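Local coordinates for putative membrane protein (Yersinia pestis CO92, PDB 5TF3), which is of unknown function, a small all-helical protein of the DUF1198 family that is probably membrane-associated in its full-length form, at residues 16-27 with 51-62. Residues are numbered along the deposited sequence; the frame is centred on the assembly and turned at random. Where two conformers were deposited one is given.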
ATOM      1  N   LEU A  16      12.054  -0.805   3.186  1.00 32.15           N
ATOM      2  CA  LEU A  16      11.190  -1.330   4.245  1.00 30.81           C
ATOM      3  C   LEU A  16      10.580  -2.662   3.840  1.00 34.06           C
ATOM      4  O   LEU A  16      10.609  -3.635   4.601  1.00 32.37           O
ATOM      5  CB  LEU A  16      10.084  -0.327   4.573  1.00 30.68           C
ATOM      6  CG  LEU A  16       8.996  -0.828   5.526  1.00 36.95           C
ATOM      7  CD1 LEU A  16       9.587  -1.149   6.894  1.00 40.75           C
ATOM      8  CD2 LEU A  16       7.870   0.199   5.665  1.00 34.73           C
ATOM      9  N   LEU A  17      10.020  -2.727   2.637  1.00 30.90           N
ATOM     10  CA  LEU A  17       9.407  -3.957   2.162  1.00 26.13           C
ATOM     11  C   LEU A  17      10.408  -4.969   1.597  1.00 29.37           C
ATOM     12  O   LEU A  17      10.027  -6.133   1.367  1.00 28.94           O
ATOM     13  CB  LEU A  17       8.361  -3.602   1.109  1.00 26.35           C
ATOM     14  CG  LEU A  17       7.186  -2.826   1.693  1.00 32.54           C
ATOM     15  CD1 LEU A  17       6.252  -2.428   0.564  1.00 31.21           C
ATOM     16  CD2 LEU A  17       6.461  -3.679   2.722  1.00 31.50           C
ATOM     17  N   LYS A  18      11.665  -4.557   1.368  1.00 27.42           N
ATOM     18  CA  LYS A  18      12.700  -5.402   0.753  1.00 31.59           C
ATOM     19  C   LYS A  18      12.259  -5.912  -0.616  1.00 33.52           C
ATOM     20  O   LYS A  18      12.313  -7.107  -0.900  1.00 33.58           O
ATOM     21  CB  LYS A  18      13.087  -6.577   1.655  1.00 29.57           C
ATOM     22  CG  LYS A  18      13.519  -6.205   3.058  1.00 34.87           C
ATOM     23  CD  LYS A  18      14.850  -5.480   3.041  1.00 47.40           C
ATOM     24  CE  LYS A  18      15.303  -5.110   4.450  1.00 57.47           C
ATOM     25  NZ  LYS A  18      16.255  -3.962   4.410  1.00 62.10           N
ATOM     26  N   ILE A  19      11.796  -4.995  -1.465  1.00 29.42           N
ATOM     27  CA  ILE A  19      11.392  -5.312  -2.829  1.00 24.68           C
ATOM     28  C   ILE A  19      12.093  -4.320  -3.743  1.00 31.76           C
ATOM     29  O   ILE A  19      12.610  -3.289  -3.304  1.00 29.27           O
ATOM     30  CB  ILE A  19       9.854  -5.266  -3.030  1.00 26.70           C
ATOM     31  CG1 ILE A  19       9.311  -3.841  -2.816  1.00 22.69           C
ATOM     32  CG2 ILE A  19       9.140  -6.242  -2.076  1.00 28.01           C
ATOM     33  CD1 ILE A  19       7.814  -3.749  -2.803  1.00 27.00           C
ATOM     34  N   LYS A  20      12.144  -4.657  -5.026  1.00 31.12           N
ATOM     35  CA  LYS A  20      12.822  -3.793  -5.983  1.00 31.39           C
ATOM     36  C   LYS A  20      12.077  -2.463  -6.142  1.00 30.81           C
ATOM     37  O   LYS A  20      10.847  -2.418  -6.054  1.00 32.11           O
ATOM     38  CB  LYS A  20      12.932  -4.481  -7.340  1.00 34.05           C
ATOM     39  CG  LYS A  20      13.874  -5.682  -7.367  1.00 41.43           C
ATOM     40  CD  LYS A  20      13.925  -6.306  -8.755  1.00 47.52           C
ATOM     41  CE  LYS A  20      15.139  -7.227  -8.907  1.00 56.28           C
ATOM     42  NZ  LYS A  20      15.256  -7.728 -10.307  1.00 66.61           N
ATOM     43  N   PRO A  21      12.804  -1.373  -6.414  1.00 32.20           N
ATOM     44  CA  PRO A  21      12.151  -0.059  -6.551  1.00 33.93           C
ATOM     45  C   PRO A  21      11.063  -0.017  -7.607  1.00 36.68           C
ATOM     46  O   PRO A  21      10.110   0.754  -7.454  1.00 35.45           O
ATOM     47  CB  PRO A  21      13.313   0.873  -6.928  1.00 38.86           C
ATOM     48  CG  PRO A  21      14.527   0.182  -6.473  1.00 41.97           C
ATOM     49  CD  PRO A  21      14.272  -1.286  -6.531  1.00 34.72           C
ATOM     50  N   ILE A  22      11.179  -0.809  -8.680  1.00 31.26           N
ATOM     51  CA  ILE A  22      10.173  -0.792  -9.747  1.00 34.01           C
ATOM     52  C   ILE A  22       8.766  -0.949  -9.187  1.00 29.62           C
ATOM     53  O   ILE A  22       7.802  -0.387  -9.726  1.00 31.42           O
ATOM     54  CB  ILE A  22      10.486  -1.876 -10.806  1.00 41.54           C
ATOM     55  CG1 ILE A  22       9.519  -1.778 -11.991  1.00 46.45           C
ATOM     56  CG2 ILE A  22      10.383  -3.258 -10.216  1.00 36.91           C
ATOM     57  CD1 ILE A  22       9.709  -0.551 -12.832  1.00 53.18           C
ATOM     58  N   TYR A  23       8.613  -1.686  -8.090  1.00 23.20           N
ATOM     59  CA  TYR A  23       7.273  -1.842  -7.552  1.00 31.25           C
ATOM     60  C   TYR A  23       6.728  -0.546  -6.968  1.00 33.92           C
ATOM     61  O   TYR A  23       5.512  -0.376  -6.912  1.00 34.30           O
ATOM     62  CB  TYR A  23       7.261  -2.956  -6.509  1.00 30.69           C
ATOM     63  CG  TYR A  23       7.476  -4.317  -7.130  1.00 34.53           C
ATOM     64  CD1 TYR A  23       6.414  -5.022  -7.663  1.00 36.83           C
ATOM     65  CD2 TYR A  23       8.748  -4.881  -7.208  1.00 34.96           C
ATOM     66  CE1 TYR A  23       6.599  -6.264  -8.250  1.00 37.48           C
ATOM     67  CE2 TYR A  23       8.951  -6.129  -7.795  1.00 37.03           C
ATOM     68  CZ  TYR A  23       7.869  -6.807  -8.316  1.00 39.65           C
ATOM     69  OH  TYR A  23       8.038  -8.043  -8.891  1.00 41.60           O
ATOM     70  N   ILE A  24       7.594   0.372  -6.549  1.00 31.31           N
ATOM     71  CA  ILE A  24       7.135   1.663  -6.045  1.00 32.21           C
ATOM     72  C   ILE A  24       6.923   2.647  -7.190  1.00 34.29           C
ATOM     73  O   ILE A  24       5.915   3.354  -7.232  1.00 34.48           O
ATOM     74  CB  ILE A  24       8.142   2.210  -5.016  1.00 34.10           C
ATOM     75  CG1 ILE A  24       8.489   1.140  -3.994  1.00 33.38           C
ATOM     76  CG2 ILE A  24       7.584   3.432  -4.323  1.00 29.91           C
ATOM     77  CD1 ILE A  24       7.322   0.600  -3.304  1.00 34.98           C
ATOM     78  N   GLU A  25       7.875   2.684  -8.124  1.00 28.29           N
ATOM     79  CA  GLU A  25       7.772   3.553  -9.292  1.00 34.61           C
ATOM     80  C   GLU A  25       6.509   3.264 -10.094  1.00 37.00           C
ATOM     81  O   GLU A  25       5.851   4.191 -10.580  1.00 41.83           O
ATOM     82  CB  GLU A  25       9.032   3.393 -10.157  1.00 37.18           C
ATOM     83  CG  GLU A  25      10.312   3.798  -9.405  1.00 47.86           C
ATOM     84  CD  GLU A  25      11.633   3.291 -10.034  1.00 56.38           C
ATOM     85  OE1 GLU A  25      11.611   2.335 -10.847  1.00 52.55           O
ATOM     86  OE2 GLU A  25      12.705   3.852  -9.684  1.00 59.40           O
ATOM     87  N   SER A  26       6.138   1.990 -10.234  1.00 35.50           N
ATOM     88  CA  SER A  26       4.929   1.669 -10.994  1.00 39.65           C
ATOM     89  C   SER A  26       3.688   2.256 -10.335  1.00 38.16           C
ATOM     90  O   SER A  26       2.792   2.769 -11.018  1.00 38.90           O
ATOM     91  CB  SER A  26       4.787   0.156 -11.148  1.00 45.49           C
ATOM     92  OG  SER A  26       5.809  -0.327 -11.999  1.00 58.07           O
HETATM   93  N   MSE A  27       3.618   2.198  -9.012  1.00 30.89           N
HETATM   94  CA  MSE A  27       2.501   2.793  -8.288  1.00 33.70           C
HETATM   95  C   MSE A  27       2.460   4.316  -8.444  1.00 38.88           C
HETATM   96  O   MSE A  27       1.385   4.904  -8.600  1.00 41.32           O
HETATM   97  CB  MSE A  27       2.573   2.411  -6.806  1.00 31.18           C
HETATM   98  CG  MSE A  27       1.496   3.059  -5.966  1.00 40.69           C
HETATM   99 SE   MSE A  27       1.808   2.625  -4.114  0.56 40.75          SE
HETATM  100  CE  MSE A  27       3.444   3.679  -3.898  1.00 36.57           C
ATOM    101  N   VAL A  51       6.011   5.918   6.813  1.00 53.13           N
ATOM    102  CA  VAL A  51       6.465   4.984   5.792  1.00 48.27           C
ATOM    103  C   VAL A  51       5.669   3.686   5.866  1.00 47.46           C
ATOM    104  O   VAL A  51       5.347   3.078   4.836  1.00 44.32           O
ATOM    105  CB  VAL A  51       7.978   4.747   5.951  1.00 47.50           C
ATOM    106  CG1 VAL A  51       8.477   3.726   4.951  1.00 45.01           C
ATOM    107  CG2 VAL A  51       8.730   6.071   5.811  1.00 49.29           C
ATOM    108  N   ARG A  52       5.326   3.246   7.077  0.55 52.99           N
ATOM    109  CA  ARG A  52       4.553   2.016   7.215  0.55 54.70           C
ATOM    110  C   ARG A  52       3.159   2.175   6.620  0.55 53.82           C
ATOM    111  O   ARG A  52       2.630   1.240   6.008  0.55 51.89           O
ATOM    112  CB  ARG A  52       4.489   1.599   8.685  0.55 60.81           C
ATOM    113  CG  ARG A  52       5.870   1.350   9.297  0.55 65.69           C
ATOM    114  CD  ARG A  52       5.816   1.083  10.801  0.55 70.97           C
ATOM    115  NE  ARG A  52       5.731  -0.344  11.107  0.55 71.21           N
ATOM    116  CZ  ARG A  52       4.641  -0.952  11.561  0.55 71.58           C
ATOM    117  NH1 ARG A  52       3.530  -0.253  11.774  0.55 72.71           N
ATOM    118  NH2 ARG A  52       4.664  -2.257  11.812  0.55 67.37           N
ATOM    119  N   LYS A  53       2.553   3.355   6.773  1.00 54.15           N
ATOM    120  CA  LYS A  53       1.289   3.624   6.097  1.00 55.30           C
ATOM    121  C   LYS A  53       1.431   3.462   4.588  1.00 47.82           C
ATOM    122  O   LYS A  53       0.544   2.914   3.924  1.00 51.23           O
ATOM    123  CB  LYS A  53       0.806   5.034   6.441  1.00 64.62           C
ATOM    124  CG  LYS A  53       0.377   5.208   7.889  1.00 76.12           C
ATOM    125  CD  LYS A  53      -1.145   5.289   8.005  1.00 81.70           C
ATOM    126  CE  LYS A  53      -1.597   5.636   9.426  1.00 87.11           C
ATOM    127  NZ  LYS A  53      -1.707   4.441  10.327  1.00 87.15           N
ATOM    128  N   ALA A  54       2.554   3.923   4.032  1.00 42.95           N
ATOM    129  CA  ALA A  54       2.775   3.805   2.596  1.00 36.95           C
ATOM    130  C   ALA A  54       2.868   2.348   2.165  1.00 34.51           C
ATOM    131  O   ALA A  54       2.534   2.019   1.021  1.00 41.55           O
ATOM    132  CB  ALA A  54       4.042   4.565   2.205  1.00 37.00           C
ATOM    133  N   ALA A  55       3.309   1.465   3.060  1.00 36.07           N
ATOM    134  CA  ALA A  55       3.350   0.043   2.734  1.00 33.82           C
ATOM    135  C   ALA A  55       1.961  -0.480   2.405  1.00 32.81           C
ATOM    136  O   ALA A  55       1.798  -1.318   1.516  1.00 32.37           O
ATOM    137  CB  ALA A  55       3.955  -0.750   3.888  1.00 34.46           C
ATOM    138  N   TYR A  56       0.937   0.031   3.087  1.00 32.52           N
ATOM    139  CA  TYR A  56      -0.414  -0.425   2.794  1.00 31.67           C
ATOM    140  C   TYR A  56      -0.918   0.087   1.450  1.00 28.50           C
ATOM    141  O   TYR A  56      -1.764  -0.565   0.829  1.00 31.24           O
ATOM    142  CB  TYR A  56      -1.358  -0.001   3.921  1.00 35.76           C
ATOM    143  CG  TYR A  56      -1.113  -0.761   5.200  1.00 33.37           C
ATOM    144  CD1 TYR A  56      -1.559  -2.069   5.354  1.00 35.23           C
ATOM    145  CD2 TYR A  56      -0.433  -0.173   6.254  1.00 35.12           C
ATOM    146  CE1 TYR A  56      -1.339  -2.768   6.539  1.00 35.48           C
ATOM    147  CE2 TYR A  56      -0.210  -0.857   7.431  1.00 40.12           C
ATOM    148  CZ  TYR A  56      -0.663  -2.151   7.570  1.00 40.15           C
ATOM    149  OH  TYR A  56      -0.431  -2.816   8.748  1.00 43.86           O
ATOM    150  N   LEU A  57      -0.442   1.253   0.991  1.00 30.13           N
ATOM    151  CA  LEU A  57      -0.813   1.715  -0.348  1.00 33.23           C
ATOM    152  C   LEU A  57      -0.176   0.845  -1.421  1.00 34.07           C
ATOM    153  O   LEU A  57      -0.800   0.567  -2.455  1.00 34.85           O
ATOM    154  CB  LEU A  57      -0.398   3.176  -0.561  1.00 33.26           C
ATOM    155  CG  LEU A  57      -1.293   4.258   0.035  1.00 44.42           C
ATOM    156  CD1 LEU A  57      -0.706   5.599  -0.296  1.00 44.18           C
ATOM    157  CD2 LEU A  57      -2.695   4.146  -0.505  1.00 39.56           C
ATOM    158  N   VAL A  58       1.086   0.458  -1.213  1.00 31.47           N
ATOM    159  CA  VAL A  58       1.746  -0.509  -2.092  1.00 29.76           C
ATOM    160  C   VAL A  58       0.924  -1.791  -2.183  1.00 27.47           C
ATOM    161  O   VAL A  58       0.649  -2.304  -3.276  1.00 24.02           O
ATOM    162  CB  VAL A  58       3.174  -0.782  -1.585  1.00 27.58           C
ATOM    163  CG1 VAL A  58       3.849  -1.882  -2.396  1.00 27.40           C
ATOM    164  CG2 VAL A  58       4.005   0.506  -1.655  1.00 28.09           C
ATOM    165  N   PHE A  59       0.510  -2.325  -1.034  1.00 27.62           N
ATOM    166  CA  PHE A  59      -0.326  -3.525  -1.018  1.00 24.43           C
ATOM    167  C   PHE A  59      -1.614  -3.318  -1.817  1.00 26.97           C
ATOM    168  O   PHE A  59      -1.946  -4.116  -2.696  1.00 28.40           O
ATOM    169  CB  PHE A  59      -0.640  -3.901   0.436  1.00 26.38           C
ATOM    170  CG  PHE A  59      -1.625  -5.030   0.588  1.00 28.43           C
ATOM    171  CD1 PHE A  59      -2.994  -4.779   0.654  1.00 30.36           C
ATOM    172  CD2 PHE A  59      -1.181  -6.342   0.700  1.00 28.75           C
ATOM    173  CE1 PHE A  59      -3.906  -5.814   0.786  1.00 30.25           C
ATOM    174  CE2 PHE A  59      -2.079  -7.388   0.849  1.00 26.12           C
ATOM    175  CZ  PHE A  59      -3.457  -7.122   0.890  1.00 27.40           C
ATOM    176  N   ILE A  60      -2.356  -2.247  -1.520  1.00 29.75           N
ATOM    177  CA  ILE A  60      -3.626  -2.010  -2.213  1.00 28.50           C
ATOM    178  C   ILE A  60      -3.409  -1.876  -3.712  1.00 28.59           C
ATOM    179  O   ILE A  60      -4.160  -2.443  -4.516  1.00 28.80           O
ATOM    180  CB  ILE A  60      -4.325  -0.767  -1.638  1.00 28.02           C
ATOM    181  CG1 ILE A  60      -4.878  -1.063  -0.233  1.00 32.55           C
ATOM    182  CG2 ILE A  60      -5.415  -0.271  -2.622  1.00 37.96           C
ATOM    183  CD1 ILE A  60      -5.399   0.160   0.514  1.00 36.02           C
ATOM    184  N   TYR A  61      -2.364  -1.149  -4.118  1.00 26.29           N
ATOM    185  CA  TYR A  61      -2.105  -0.965  -5.545  1.00 26.71           C
ATOM    186  C   TYR A  61      -1.857  -2.296  -6.235  1.00 26.87           C
ATOM    187  O   TYR A  61      -2.463  -2.597  -7.267  1.00 30.96           O
ATOM    188  CB  TYR A  61      -0.918  -0.017  -5.767  1.00 29.51           C
ATOM    189  CG  TYR A  61      -0.539   0.094  -7.239  1.00 33.12           C
ATOM    190  CD1 TYR A  61      -1.288   0.888  -8.118  1.00 36.48           C
ATOM    191  CD2 TYR A  61       0.540  -0.620  -7.760  1.00 30.67           C
ATOM    192  CE1 TYR A  61      -0.962   0.972  -9.471  1.00 37.42           C
ATOM    193  CE2 TYR A  61       0.876  -0.538  -9.116  1.00 34.61           C
ATOM    194  CZ  TYR A  61       0.123   0.256  -9.959  1.00 38.30           C
ATOM    195  OH  TYR A  61       0.455   0.331 -11.292  1.00 40.26           O
ATOM    196  N   HIS A  62      -0.963  -3.113  -5.685  1.00 24.74           N
ATOM    197  CA  HIS A  62      -0.618  -4.352  -6.373  1.00 25.31           C
ATOM    198  C   HIS A  62      -1.695  -5.425  -6.243  1.00 27.09           C
ATOM    199  O   HIS A  62      -1.714  -6.353  -7.057  1.00 28.21           O
ATOM    200  CB  HIS A  62       0.744  -4.861  -5.883  1.00 24.62           C
ATOM    201  CG  HIS A  62       1.871  -4.013  -6.374  1.00 29.39           C
ATOM    202  ND1 HIS A  62       2.283  -4.024  -7.691  1.00 30.47           N
ATOM    203  CD2 HIS A  62       2.595  -3.047  -5.762  1.00 28.49           C
ATOM    204  CE1 HIS A  62       3.254  -3.144  -7.853  1.00 30.00           C
ATOM    205  NE2 HIS A  62       3.458  -2.531  -6.700  1.00 28.85           N
TER
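Val58 of helix 51-62 meets Leu17, Ile24 and Met27 from the end of helix 2-17 and the start of helix 22-29, which a short loop connects; in this all-helical DUF1198 fold the contact joins helices 2-17 and 22-29 to helix 48-65. Helix 22-27 crosses helix 51-62 at 76°, with axes 10.3 Å apart. The two methyls of Val58 divide the work. CG1 stands tip to tip with Leu17 CD1 (3.9 Å), whereas CG2 takes Ile24 CD1 at 3.7 Å and the selenium of Met27, both side chains crossing Val58 at about a right angle. One helical turn earlier Leu17 CD2 rests on Ala55 CB, and beyond it Leu16, its CG anti to the backbone N, slides past Val51 in the opposite direction until CD2 touches Val51 CG1 at 3.6 Å. Between the two helical pieces a Schellman motif with Lys18 at positive phi ends the first helix and turns the chain, and Ile19 CD1 still grazes Val58. At the other end Met27, a selenomethionine, lies over one face of the Tyr61 ring: its CA sits 3.8 Å from the ring centroid in a CH-pi contact, and CB and CG run on along the same ring. The extended Met27 chain carries SE to the backbone of Leu57 and Val58, and the bend at the CG-SE bond brings CE to Val58 CG2. Tyr61 OH hydrogen-bonds to Glu30, just past the first segment. Nearby, the edge of the Tyr23 ring points at the face of His62 in an offset edge-to-face pair, planes at 65°, while Trp76 of helix 70-82 also stacks on His62. The imidazole is further fixed by the cross-segment hydrogen bond, 3.0 Å from His62 NE2 to Tyr23 O and fairly straight (160° at the hydrogen), the donor somewhat tilted from the carbonyl plane but the oxygen almost exactly in the imidazole plane.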